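Local coordinates for putative lipoprotein (PDB 3JX8), which is of uncharacterised function but, as a putative lipoprotein with adhesin-like head domains, may act in cell adhesion or lipid binding at the bacterial surface, at residues S168-V173 with S187-A192; K5-N10 with D50-D55; I110-T115 with E131-V136. All coordinates share one frame; numbering follows the deposited sequence.

Contact 1. Residues S168-V173 with S187-A192; sequences SGEIEV and SGEIKA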
ATOM      1  N   SER A 168       2.441  -3.674   6.998  1.00 26.75           N
ATOM      2  CA  SER A 168       2.282  -3.790   8.449  1.00 27.47           C
ATOM      3  C   SER A 168       3.418  -3.228   9.286  1.00 26.98           C
ATOM      4  O   SER A 168       3.365  -3.297  10.510  1.00 27.27           O
ATOM      5  CB  SER A 168       2.107  -5.282   8.808  1.00 27.16           C
ATOM      6  OG  SER A 168       3.259  -6.008   8.425  1.00 29.84           O
ATOM      7  N   GLY A 169       4.438  -2.683   8.641  1.00 26.39           N
ATOM      8  CA  GLY A 169       5.616  -2.198   9.343  1.00 26.16           C
ATOM      9  C   GLY A 169       5.452  -0.895  10.131  1.00 26.16           C
ATOM     10  O   GLY A 169       4.336  -0.489  10.523  1.00 25.18           O
ATOM     11  N   GLU A 170       6.580  -0.237  10.339  1.00 25.60           N
ATOM     12  CA  GLU A 170       6.671   0.913  11.210  1.00 26.69           C
ATOM     13  C   GLU A 170       7.726   1.954  10.760  1.00 26.26           C
ATOM     14  O   GLU A 170       8.871   1.600  10.449  1.00 26.29           O
ATOM     15  CB  GLU A 170       7.020   0.425  12.590  1.00 26.88           C
ATOM     16  CG  GLU A 170       7.044   1.536  13.600  1.00 32.32           C
ATOM     17  CD  GLU A 170       7.531   1.084  14.962  1.00 35.72           C
ATOM     18  OE1 GLU A 170       6.771   0.321  15.591  1.00 37.49           O
ATOM     19  OE2 GLU A 170       8.641   1.541  15.387  1.00 39.02           O
ATOM     20  N   ILE A 171       7.328   3.217  10.720  1.00 24.85           N
ATOM     21  CA  ILE A 171       8.231   4.315  10.496  1.00 24.31           C
ATOM     22  C   ILE A 171       8.147   5.180  11.729  1.00 24.44           C
ATOM     23  O   ILE A 171       7.032   5.493  12.186  1.00 23.26           O
ATOM     24  CB  ILE A 171       7.879   5.147   9.266  1.00 24.07           C
ATOM     25  CG1 ILE A 171       7.853   4.257   8.025  1.00 23.85           C
ATOM     26  CG2 ILE A 171       8.882   6.320   9.100  1.00 21.18           C
ATOM     27  CD1 ILE A 171       7.449   4.961   6.745  1.00 21.84           C
ATOM     28  N   GLU A 172       9.320   5.552  12.260  1.00 24.16           N
ATOM     29  CA  GLU A 172       9.435   6.417  13.421  1.00 24.44           C
ATOM     30  C   GLU A 172      10.406   7.563  13.155  1.00 24.81           C
ATOM     31  O   GLU A 172      11.524   7.341  12.662  1.00 24.93           O
ATOM     32  CB  GLU A 172       9.888   5.627  14.643  1.00 24.81           C
ATOM     33  CG  GLU A 172      10.069   6.499  15.874  1.00 26.71           C
ATOM     34  CD  GLU A 172      10.285   5.695  17.175  1.00 29.63           C
ATOM     35  OE1 GLU A 172      10.502   4.474  17.123  1.00 30.17           O
ATOM     36  OE2 GLU A 172      10.225   6.311  18.262  1.00 32.48           O
ATOM     37  N   VAL A 173       9.984   8.783  13.492  1.00 24.58           N
ATOM     38  CA  VAL A 173      10.745   9.988  13.194  1.00 24.21           C
ATOM     39  C   VAL A 173      10.736  10.905  14.385  1.00 24.82           C
ATOM     40  O   VAL A 173       9.699  11.083  15.046  1.00 25.54           O
ATOM     41  CB  VAL A 173      10.255  10.732  11.906  1.00 24.45           C
ATOM     42  CG1 VAL A 173      10.478   9.853  10.696  1.00 23.58           C
ATOM     43  CG2 VAL A 173       8.787  11.190  11.992  1.00 22.79           C
ATOM     44  N   SER A 187      -1.896  -1.940   7.781  1.00 23.72           N
ATOM     45  CA  SER A 187      -2.104  -2.037   9.224  1.00 24.63           C
ATOM     46  C   SER A 187      -0.961  -1.420  10.003  1.00 24.02           C
ATOM     47  O   SER A 187      -1.020  -1.374  11.206  1.00 23.62           O
ATOM     48  CB  SER A 187      -2.311  -3.501   9.638  1.00 24.32           C
ATOM     49  OG  SER A 187      -1.174  -4.287   9.314  1.00 27.99           O
ATOM     50  N   GLY A 188       0.062  -0.938   9.309  1.00 23.96           N
ATOM     51  CA  GLY A 188       1.245  -0.432   9.974  1.00 24.15           C
ATOM     52  C   GLY A 188       1.059   0.891  10.724  1.00 24.45           C
ATOM     53  O   GLY A 188      -0.057   1.433  10.830  1.00 23.60           O
ATOM     54  N   GLU A 189       2.177   1.443  11.177  1.00 24.00           N
ATOM     55  CA  GLU A 189       2.136   2.570  12.086  1.00 24.57           C
ATOM     56  C   GLU A 189       3.254   3.568  11.826  1.00 24.07           C
ATOM     57  O   GLU A 189       4.418   3.185  11.649  1.00 21.95           O
ATOM     58  CB  GLU A 189       2.233   2.015  13.507  1.00 25.00           C
ATOM     59  CG  GLU A 189       2.288   3.061  14.528  1.00 28.00           C
ATOM     60  CD  GLU A 189       2.304   2.533  15.937  1.00 27.97           C
ATOM     61  OE1 GLU A 189       2.594   1.325  16.176  1.00 30.43           O
ATOM     62  OE2 GLU A 189       2.038   3.368  16.808  1.00 28.56           O
ATOM     63  N   ILE A 190       2.887   4.850  11.768  1.00 24.29           N
ATOM     64  CA  ILE A 190       3.861   5.923  11.786  1.00 23.55           C
ATOM     65  C   ILE A 190       3.865   6.524  13.194  1.00 24.13           C
ATOM     66  O   ILE A 190       2.812   6.859  13.765  1.00 23.79           O
ATOM     67  CB  ILE A 190       3.610   6.985  10.741  1.00 23.75           C
ATOM     68  CG1 ILE A 190       3.832   6.414   9.346  1.00 24.31           C
ATOM     69  CG2 ILE A 190       4.579   8.175  10.962  1.00 20.98           C
ATOM     70  CD1 ILE A 190       3.466   7.366   8.199  1.00 21.52           C
ATOM     71  N   LYS A 191       5.053   6.621  13.777  1.00 24.48           N
ATOM     72  CA  LYS A 191       5.214   7.187  15.104  1.00 25.31           C
ATOM     73  C   LYS A 191       5.980   8.492  14.976  1.00 24.58           C
ATOM     74  O   LYS A 191       7.185   8.507  14.674  1.00 23.75           O
ATOM     75  CB  LYS A 191       6.015   6.254  16.002  1.00 25.94           C
ATOM     76  CG  LYS A 191       5.399   4.928  16.310  1.00 29.21           C
ATOM     77  CD  LYS A 191       6.323   4.200  17.279  1.00 35.11           C
ATOM     78  CE  LYS A 191       5.739   2.896  17.751  1.00 40.15           C
ATOM     79  NZ  LYS A 191       6.826   2.060  18.368  1.00 45.20           N
ATOM     80  N   ALA A 192       5.286   9.588  15.201  1.00 24.23           N
ATOM     81  CA  ALA A 192       5.883  10.893  14.980  1.00 24.25           C
ATOM     82  C   ALA A 192       5.504  11.901  16.036  1.00 24.16           C
ATOM     83  O   ALA A 192       5.557  13.086  15.780  1.00 24.61           O
ATOM     84  CB  ALA A 192       5.541  11.397  13.567  1.00 23.43           C
TER
HETATM   85  O   HOH W   1       4.350  -0.450  15.205  1.00 32.02           O

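Contact 2. Residues K5-N10 with D50-D55; sequences KRIDGN and DENLFD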
ATOM      1  N   LYS A   5      19.544 -23.272  -5.527  0.50 44.39           N
ATOM      2  CA  LYS A   5      19.104 -21.932  -5.074  0.50 42.60           C
ATOM      3  C   LYS A   5      19.699 -21.452  -3.740  0.50 41.40           C
ATOM      4  O   LYS A   5      20.063 -20.279  -3.624  0.50 40.78           O
ATOM      5  CB  LYS A   5      17.571 -21.834  -5.025  0.50 42.44           C
ATOM      6  CG  LYS A   5      17.034 -20.402  -4.809  0.50 41.92           C
ATOM      7  CD  LYS A   5      15.573 -20.290  -5.223  0.50 41.73           C
ATOM      8  CE  LYS A   5      14.982 -18.954  -4.833  0.50 41.56           C
ATOM      9  NZ  LYS A   5      13.748 -18.617  -5.606  0.50 40.45           N
ATOM     10  N   ARG A   6      19.786 -22.331  -2.741  1.00 40.07           N
ATOM     11  CA  ARG A   6      20.298 -21.923  -1.414  1.00 38.55           C
ATOM     12  C   ARG A   6      21.792 -22.188  -1.247  1.00 35.38           C
ATOM     13  O   ARG A   6      22.235 -23.274  -1.488  1.00 35.35           O
ATOM     14  CB  ARG A   6      19.546 -22.638  -0.314  1.00 39.09           C
ATOM     15  CG  ARG A   6      20.084 -22.387   1.074  1.00 41.78           C
ATOM     16  CD  ARG A   6      19.375 -23.226   2.099  1.00 45.12           C
ATOM     17  NE  ARG A   6      20.096 -23.282   3.360  1.00 48.48           N
ATOM     18  CZ  ARG A   6      19.599 -23.768   4.499  1.00 54.06           C
ATOM     19  NH1 ARG A   6      18.350 -24.250   4.576  1.00 55.57           N
ATOM     20  NH2 ARG A   6      20.351 -23.752   5.591  1.00 55.53           N
ATOM     21  N   ILE A   7      22.565 -21.198  -0.826  1.00 32.33           N
ATOM     22  CA  ILE A   7      24.008 -21.388  -0.646  1.00 30.03           C
ATOM     23  C   ILE A   7      24.358 -21.010   0.786  1.00 28.73           C
ATOM     24  O   ILE A   7      24.133 -19.885   1.211  1.00 26.35           O
ATOM     25  CB  ILE A   7      24.869 -20.542  -1.619  1.00 30.03           C
ATOM     26  CG1 ILE A   7      24.291 -20.515  -3.054  1.00 29.82           C
ATOM     27  CG2 ILE A   7      26.319 -21.029  -1.578  1.00 27.03           C
ATOM     28  CD1 ILE A   7      24.457 -21.798  -3.867  1.00 29.61           C
ATOM     29  N   ASP A   8      24.879 -21.966   1.543  1.00 28.21           N
ATOM     30  CA  ASP A   8      25.257 -21.687   2.924  1.00 28.30           C
ATOM     31  C   ASP A   8      26.679 -21.183   2.989  1.00 27.63           C
ATOM     32  O   ASP A   8      27.532 -21.660   2.262  1.00 26.42           O
ATOM     33  CB  ASP A   8      25.105 -22.929   3.779  1.00 29.00           C
ATOM     34  CG  ASP A   8      23.654 -23.388   3.889  1.00 31.39           C
ATOM     35  OD1 ASP A   8      22.760 -22.542   4.019  1.00 33.48           O
ATOM     36  OD2 ASP A   8      23.414 -24.604   3.827  1.00 36.82           O
ATOM     37  N   GLY A   9      26.914 -20.215   3.867  1.00 27.42           N
ATOM     38  CA  GLY A   9      28.258 -19.718   4.127  1.00 27.31           C
ATOM     39  C   GLY A   9      29.108 -20.807   4.729  1.00 27.06           C
ATOM     40  O   GLY A   9      28.659 -21.522   5.605  1.00 26.56           O
ATOM     41  N   ASN A  10      30.345 -20.941   4.246  1.00 27.33           N
ATOM     42  CA  ASN A  10      31.238 -21.988   4.725  1.00 26.39           C
ATOM     43  C   ASN A  10      31.876 -21.663   6.073  1.00 26.55           C
ATOM     44  O   ASN A  10      32.653 -22.442   6.559  1.00 26.90           O
ATOM     45  CB  ASN A  10      32.308 -22.348   3.681  1.00 26.44           C
ATOM     46  CG  ASN A  10      33.399 -21.272   3.509  1.00 25.14           C
ATOM     47  OD1 ASN A  10      33.359 -20.188   4.090  1.00 22.58           O
ATOM     48  ND2 ASN A  10      34.365 -21.580   2.662  1.00 23.75           N
ATOM     49  N   ASP A  50      31.217 -14.805   4.287  1.00 24.67           N
ATOM     50  CA  ASP A  50      31.828 -16.106   4.100  1.00 24.51           C
ATOM     51  C   ASP A  50      32.477 -16.146   2.708  1.00 24.82           C
ATOM     52  O   ASP A  50      31.862 -15.757   1.709  1.00 24.93           O
ATOM     53  CB  ASP A  50      30.810 -17.243   4.246  1.00 24.17           C
ATOM     54  CG  ASP A  50      30.060 -17.197   5.583  1.00 23.52           C
ATOM     55  OD1 ASP A  50      29.278 -16.252   5.766  1.00 23.36           O
ATOM     56  OD2 ASP A  50      30.231 -18.099   6.440  1.00 22.96           O
ATOM     57  N   GLU A  51      33.723 -16.619   2.655  1.00 24.79           N
ATOM     58  CA  GLU A  51      34.541 -16.525   1.452  1.00 24.68           C
ATOM     59  C   GLU A  51      33.840 -17.139   0.238  1.00 25.13           C
ATOM     60  O   GLU A  51      33.976 -16.650  -0.890  1.00 25.30           O
ATOM     61  CB  GLU A  51      35.910 -17.175   1.657  1.00 24.54           C
ATOM     62  CG  GLU A  51      35.852 -18.673   1.890  1.00 24.76           C
ATOM     63  CD  GLU A  51      37.173 -19.288   2.359  1.00 25.09           C
ATOM     64  OE1 GLU A  51      38.273 -18.692   2.167  1.00 25.34           O
ATOM     65  OE2 GLU A  51      37.081 -20.415   2.879  1.00 22.70           O
ATOM     66  N   ASN A  52      33.083 -18.202   0.462  1.00 24.72           N
ATOM     67  CA  ASN A  52      32.418 -18.877  -0.643  1.00 24.72           C
ATOM     68  C   ASN A  52      31.256 -18.073  -1.263  1.00 24.87           C
ATOM     69  O   ASN A  52      30.923 -18.275  -2.413  1.00 25.91           O
ATOM     70  CB  ASN A  52      31.979 -20.277  -0.218  1.00 24.20           C
ATOM     71  CG  ASN A  52      30.938 -20.253   0.880  1.00 25.08           C
ATOM     72  OD1 ASN A  52      31.076 -19.544   1.867  1.00 23.20           O
ATOM     73  ND2 ASN A  52      29.890 -21.053   0.714  1.00 26.11           N
ATOM     74  N   LEU A  53      30.683 -17.130  -0.533  1.00 24.81           N
ATOM     75  CA  LEU A  53      29.510 -16.421  -1.011  1.00 24.12           C
ATOM     76  C   LEU A  53      29.820 -15.261  -2.003  1.00 24.91           C
ATOM     77  O   LEU A  53      28.927 -14.851  -2.764  1.00 24.07           O
ATOM     78  CB  LEU A  53      28.694 -15.935   0.185  1.00 23.70           C
ATOM     79  CG  LEU A  53      28.145 -17.063   1.071  1.00 23.16           C
ATOM     80  CD1 LEU A  53      27.255 -16.498   2.220  1.00 20.01           C
ATOM     81  CD2 LEU A  53      27.412 -18.140   0.232  1.00 21.36           C
ATOM     82  N   PHE A  54      31.068 -14.770  -2.049  1.00 24.73           N
ATOM     83  CA  PHE A  54      31.423 -13.700  -3.005  1.00 25.34           C
ATOM     84  C   PHE A  54      31.126 -14.079  -4.457  1.00 24.92           C
ATOM     85  O   PHE A  54      30.748 -13.248  -5.234  1.00 24.58           O
ATOM     86  CB  PHE A  54      32.917 -13.313  -2.927  1.00 25.30           C
ATOM     87  CG  PHE A  54      33.259 -12.420  -1.762  1.00 26.00           C
ATOM     88  CD1 PHE A  54      32.869 -11.098  -1.755  1.00 25.56           C
ATOM     89  CD2 PHE A  54      33.982 -12.896  -0.686  1.00 26.09           C
ATOM     90  CE1 PHE A  54      33.180 -10.262  -0.690  1.00 25.19           C
ATOM     91  CE2 PHE A  54      34.300 -12.049   0.377  1.00 26.50           C
ATOM     92  CZ  PHE A  54      33.888 -10.739   0.369  1.00 24.64           C
ATOM     93  N   ASP A  55      31.341 -15.337  -4.806  1.00 25.09           N
ATOM     94  CA  ASP A  55      31.037 -15.848  -6.139  1.00 25.53           C
ATOM     95  C   ASP A  55      29.566 -15.727  -6.506  1.00 25.40           C
ATOM     96  O   ASP A  55      29.243 -15.806  -7.693  1.00 25.54           O
ATOM     97  CB  ASP A  55      31.401 -17.335  -6.248  1.00 26.19           C
ATOM     98  CG  ASP A  55      32.910 -17.588  -6.195  1.00 29.46           C
ATOM     99  OD1 ASP A  55      33.668 -16.651  -6.541  1.00 35.22           O
ATOM    100  OD2 ASP A  55      33.338 -18.700  -5.767  1.00 29.01           O
TER

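Contact 3. Residues I110-T115 with E131-V136; sequences IISKPT and ELRGPV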
ATOM      1  N   ILE A 110      22.432   1.429   8.187  1.00 26.43           N
ATOM      2  CA  ILE A 110      22.631   2.417   9.269  1.00 26.99           C
ATOM      3  C   ILE A 110      23.567   3.548   8.873  1.00 26.73           C
ATOM      4  O   ILE A 110      24.669   3.284   8.388  1.00 27.45           O
ATOM      5  CB  ILE A 110      23.226   1.722  10.533  1.00 27.46           C
ATOM      6  CG1 ILE A 110      22.273   0.586  10.970  1.00 29.86           C
ATOM      7  CG2 ILE A 110      23.431   2.713  11.677  1.00 25.71           C
ATOM      8  CD1 ILE A 110      22.732  -0.199  12.212  1.00 32.92           C
ATOM      9  N   ILE A 111      23.124   4.793   9.066  1.00 26.75           N
ATOM     10  CA  ILE A 111      23.944   6.000   8.908  1.00 26.36           C
ATOM     11  C   ILE A 111      24.096   6.585  10.304  1.00 27.35           C
ATOM     12  O   ILE A 111      23.080   6.845  10.968  1.00 26.06           O
ATOM     13  CB  ILE A 111      23.278   7.054   8.003  1.00 25.69           C
ATOM     14  CG1 ILE A 111      23.019   6.473   6.628  1.00 25.94           C
ATOM     15  CG2 ILE A 111      24.135   8.313   7.920  1.00 23.09           C
ATOM     16  CD1 ILE A 111      22.530   7.498   5.627  1.00 25.45           C
ATOM     17  N   SER A 112      25.342   6.791  10.755  1.00 28.06           N
ATOM     18  CA  SER A 112      25.587   7.185  12.148  1.00 29.44           C
ATOM     19  C   SER A 112      26.121   8.578  12.404  1.00 29.39           C
ATOM     20  O   SER A 112      26.003   9.058  13.521  1.00 28.94           O
ATOM     21  CB  SER A 112      26.540   6.196  12.818  1.00 30.47           C
ATOM     22  OG  SER A 112      25.882   4.977  13.095  1.00 33.22           O
ATOM     23  N   LYS A 113      26.702   9.216  11.392  1.00 29.87           N
ATOM     24  CA  LYS A 113      27.321  10.524  11.555  1.00 30.15           C
ATOM     25  C   LYS A 113      26.384  11.620  11.112  1.00 29.71           C
ATOM     26  O   LYS A 113      25.416  11.334  10.401  1.00 30.54           O
ATOM     27  CB  LYS A 113      28.617  10.584  10.740  1.00 30.78           C
ATOM     28  CG  LYS A 113      29.643   9.543  11.180  1.00 32.87           C
ATOM     29  CD  LYS A 113      30.970   9.736  10.471  1.00 37.84           C
ATOM     30  CE  LYS A 113      31.979   8.622  10.799  1.00 40.53           C
ATOM     31  NZ  LYS A 113      33.381   9.021  10.411  1.00 44.44           N
ATOM     32  N   PRO A 114      26.670  12.884  11.503  1.00 29.28           N
ATOM     33  CA  PRO A 114      25.906  14.023  11.037  1.00 28.80           C
ATOM     34  C   PRO A 114      25.872  14.052   9.530  1.00 28.73           C
ATOM     35  O   PRO A 114      26.910  13.989   8.887  1.00 28.84           O
ATOM     36  CB  PRO A 114      26.694  15.227  11.560  1.00 28.93           C
ATOM     37  CG  PRO A 114      27.387  14.732  12.726  1.00 29.23           C
ATOM     38  CD  PRO A 114      27.757  13.322  12.400  1.00 29.58           C
ATOM     39  N   THR A 115      24.674  14.121   8.976  1.00 28.67           N
ATOM     40  CA  THR A 115      24.469  14.043   7.547  1.00 28.56           C
ATOM     41  C   THR A 115      23.708  15.280   7.097  1.00 29.41           C
ATOM     42  O   THR A 115      22.628  15.581   7.634  1.00 29.88           O
ATOM     43  CB  THR A 115      23.669  12.805   7.230  1.00 28.28           C
ATOM     44  OG1 THR A 115      24.367  11.670   7.759  1.00 27.14           O
ATOM     45  CG2 THR A 115      23.448  12.673   5.713  1.00 28.28           C
ATOM     46  N   GLU A 131      18.129   2.773   9.774  1.00 25.30           N
ATOM     47  CA  GLU A 131      18.277   3.687  10.894  1.00 26.11           C
ATOM     48  C   GLU A 131      19.181   4.847  10.571  1.00 26.07           C
ATOM     49  O   GLU A 131      20.376   4.662  10.282  1.00 25.52           O
ATOM     50  CB  GLU A 131      18.850   2.968  12.102  1.00 26.60           C
ATOM     51  CG  GLU A 131      18.129   1.701  12.429  1.00 30.25           C
ATOM     52  CD  GLU A 131      18.532   1.127  13.783  1.00 36.17           C
ATOM     53  OE1 GLU A 131      19.383   1.737  14.496  1.00 38.80           O
ATOM     54  OE2 GLU A 131      17.970   0.060  14.127  1.00 38.93           O
ATOM     55  N   LEU A 132      18.613   6.044  10.600  1.00 26.52           N
ATOM     56  CA  LEU A 132      19.371   7.276  10.491  1.00 26.90           C
ATOM     57  C   LEU A 132      19.626   7.713  11.919  1.00 27.76           C
ATOM     58  O   LEU A 132      18.805   8.383  12.541  1.00 28.07           O
ATOM     59  CB  LEU A 132      18.602   8.327   9.681  1.00 26.70           C
ATOM     60  CG  LEU A 132      18.111   7.838   8.316  1.00 26.43           C
ATOM     61  CD1 LEU A 132      17.455   8.975   7.506  1.00 26.44           C
ATOM     62  CD2 LEU A 132      19.223   7.206   7.549  1.00 24.87           C
ATOM     63  N   ARG A 133      20.743   7.264  12.473  1.00 29.13           N
ATOM     64  CA  ARG A 133      21.052   7.527  13.878  1.00 30.41           C
ATOM     65  C   ARG A 133      21.639   8.888  14.093  1.00 30.38           C
ATOM     66  O   ARG A 133      21.456   9.471  15.143  1.00 31.53           O
ATOM     67  CB  ARG A 133      22.011   6.481  14.433  1.00 30.96           C
ATOM     68  CG  ARG A 133      21.434   5.095  14.387  1.00 34.33           C
ATOM     69  CD  ARG A 133      22.394   4.088  14.965  1.00 37.41           C
ATOM     70  NE  ARG A 133      21.766   2.771  15.096  1.00 41.49           N
ATOM     71  CZ  ARG A 133      22.421   1.638  15.385  1.00 44.59           C
ATOM     72  NH1 ARG A 133      23.739   1.637  15.550  1.00 45.54           N
ATOM     73  NH2 ARG A 133      21.761   0.485  15.497  1.00 45.78           N
ATOM     74  N   GLY A 134      22.364   9.389  13.117  1.00 30.80           N
ATOM     75  CA  GLY A 134      23.015  10.682  13.267  1.00 31.53           C
ATOM     76  C   GLY A 134      22.047  11.803  12.977  1.00 31.12           C
ATOM     77  O   GLY A 134      20.971  11.567  12.422  1.00 32.08           O
ATOM     78  N   PRO A 135      22.427  13.029  13.325  1.00 30.54           N
ATOM     79  CA  PRO A 135      21.614  14.181  12.958  1.00 30.25           C
ATOM     80  C   PRO A 135      21.524  14.350  11.459  1.00 29.56           C
ATOM     81  O   PRO A 135      22.547  14.352  10.782  1.00 29.40           O
ATOM     82  CB  PRO A 135      22.353  15.370  13.584  1.00 30.43           C
ATOM     83  CG  PRO A 135      23.288  14.785  14.570  1.00 30.26           C
ATOM     84  CD  PRO A 135      23.600  13.409  14.122  1.00 30.89           C
ATOM     85  N   VAL A 136      20.302  14.432  10.946  1.00 28.90           N
ATOM     86  CA  VAL A 136      20.076  14.693   9.528  1.00 28.40           C
ATOM     87  C   VAL A 136      19.509  16.083   9.467  1.00 28.83           C
ATOM     88  O   VAL A 136      18.570  16.400  10.194  1.00 29.24           O
ATOM     89  CB  VAL A 136      19.098  13.691   8.912  1.00 28.02           C
ATOM     90  CG1 VAL A 136      18.757  14.049   7.457  1.00 26.02           C
ATOM     91  CG2 VAL A 136      19.672  12.291   9.044  1.00 26.62           C
TER
HETATM   92  O   HOH W   2      22.441   9.785  10.403  1.00 51.45           O
HETATM   93  O   HOH W   3      25.576   4.326  15.726  1.00 51.09           O

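Contact 1. Residues S168-V173 with S187-A192
Ser187 meets Ser168 at the edge of the ladder, its OG 3.5 Å from Ser168 CB, and each serine repeats the other's turn of the hydroxyl. At Gly188 the chains are close: its CA lies 3.1 Å from Gly169 O. The next amide, Glu189 N, donates to Gly169 O at 3.0 Å, and Glu189 O receives Ile171 N. Above them the carboxylates of Glu189 and Glu170 come within 4.3 Å, OE1 to OE1, with a water between them close to both oxygens, which may ease the repulsion. Such in-register stacking of like residues belongs to the right-handed parallel beta-helix, the fold expected from the kinship with pectate lyases, where strands 170-173 and 189-192 are successive rungs 4.7 Å apart. Ile190 turns to the inner face, beside Ile171 and against Phe182, Val184 and Cys163 of the sheet across the core. Lys191 N is held by Ile171 O at 2.8 Å. With CG anti to its carbonyl carbon (chi1 -64°) and the chain extended beyond, Lys191 leans back over the outer face, so that NZ reaches Glu170 OE1 in a weak, long salt bridge of 3.3 Å while its CB packs near Glu172 CG. Lys191 O accepts from Val173 N, and Ala192 CB touches Val173 CG2 at 3.6 Å.

Contact 2. Residues K5-N10 with D50-D55
The side-chain amide of Asn52 bridges the backbone of residues 8-10 with both its ends. Its ND2 donates to Asp8 O at 2.9 Å, with that oxygen lying in the plane of the amide, while its OD1 receives the backbone N of Asn10, also at 2.9 Å. This second donor arrives from above the carbonyl plane, 39° out of it, and not on a lone pair. Asn52 CG sits between its backbone N and carbonyl carbon (chi1 64°), which turns the amide toward the passing chain. Together the two bonds limit rotation of the group.

The amide of Asn10 stacks on that of Asn52, their planes 26° apart, and its ND2 donates to Glu51 OE2 at 3.0 Å. That oxygen uses its anti lone pair and is also bound by Asn12 ND2, so two asparagine amides share it. Asn10 OD1, in turn, takes the backbone N of Asn12.

Next to these bonds, Gly9 CA lies directly against the carboxylate of Asp50, 3.4 Å from Asp50 CG, and Asp50 OD2 is itself held by Thr87 and the backbone of Gly11. Leu53 CD1 borders Gly9 CA, and its other methyl, CD2, meets Ile7 CG2 at 3.6 Å; Pro86 also touches Leu53, and Tyr56 touches Ile7.

Strand 6-8 pairs in parallel with strand 83-85, and residues 8-10 are in addition bound to residues 50-55. The latter form a type I turn from Asp50 to Leu53, closed by Leu53 N on Asp50 O and continued in helical conformation to Asp55, in the connection between strands 44-50 and 57-62 at the N-terminal end of the beta-helix-like domain.

Contact 3. Residues I110-T115 with E131-V136
Ile110 of one rung lies over Arg133 of the next: Ile110 CD1 covers a face of the guanidinium, 3.5 Å from NH2 and offset toward the rim, while its CG2 touches the arginine CD. The arginine is held in place by Glu131, whose OE1 receives both NE, at 2.7 Å, and NH2 at the guanidinium edge. These are neighbouring coils of a parallel beta-helix, the fold expected for this pectate-lyase-like family, with strands 108-111 and 129-132 paired in parallel and the chains then turning a corner side by side. Ile111 N donates to Glu131 O at 3.0 Å, and Ile111 O takes Arg133 N at 2.8 Å and, more weakly, Gly134 N. On the inner face Ile111 CD1 meets Leu132 CD2, the two side chains lying alongside and pointing the same way. At the corner Ser112 OG reaches Arg133 NH1 through a water, and the backbone amides of Ser112 and Lys113 are bound by the carboxylate of Glu37. Ser112 O also lies 3.4 Å from Gly134 CA. Pro114 CG then packs against Pro135 CD at 4.2 Å. Thr115 restores the ladder beyond the corner: its N donates almost straight (174°) to Pro135 O at 2.8 Å, and its OG1, anti to the carbonyl carbon (chi1 -57°), turns back to Lys113 O at 2.9 Å.

Contacts 1 and 3 both join successive coils of the same parallel stack, their centres about 19 Å apart and their nearest atoms about 7 Å. The intervening strand 150-153 pairs with 129-132 of contact 3 and with 170-174 of contact 1. Contact 1 leads into its strands and contact 3 follows the chain out through a corner. Contact 2 stands apart near the N-terminal end, its centre about 34 Å from that of contact 1 and 31 Å from that of contact 3, and it joins the end of strand 6-8 and the loop after it to another loop through side-chain bonds. A sulfate near Ser187 and a glycerol near Lys113 probably come from the crystallisation liquor.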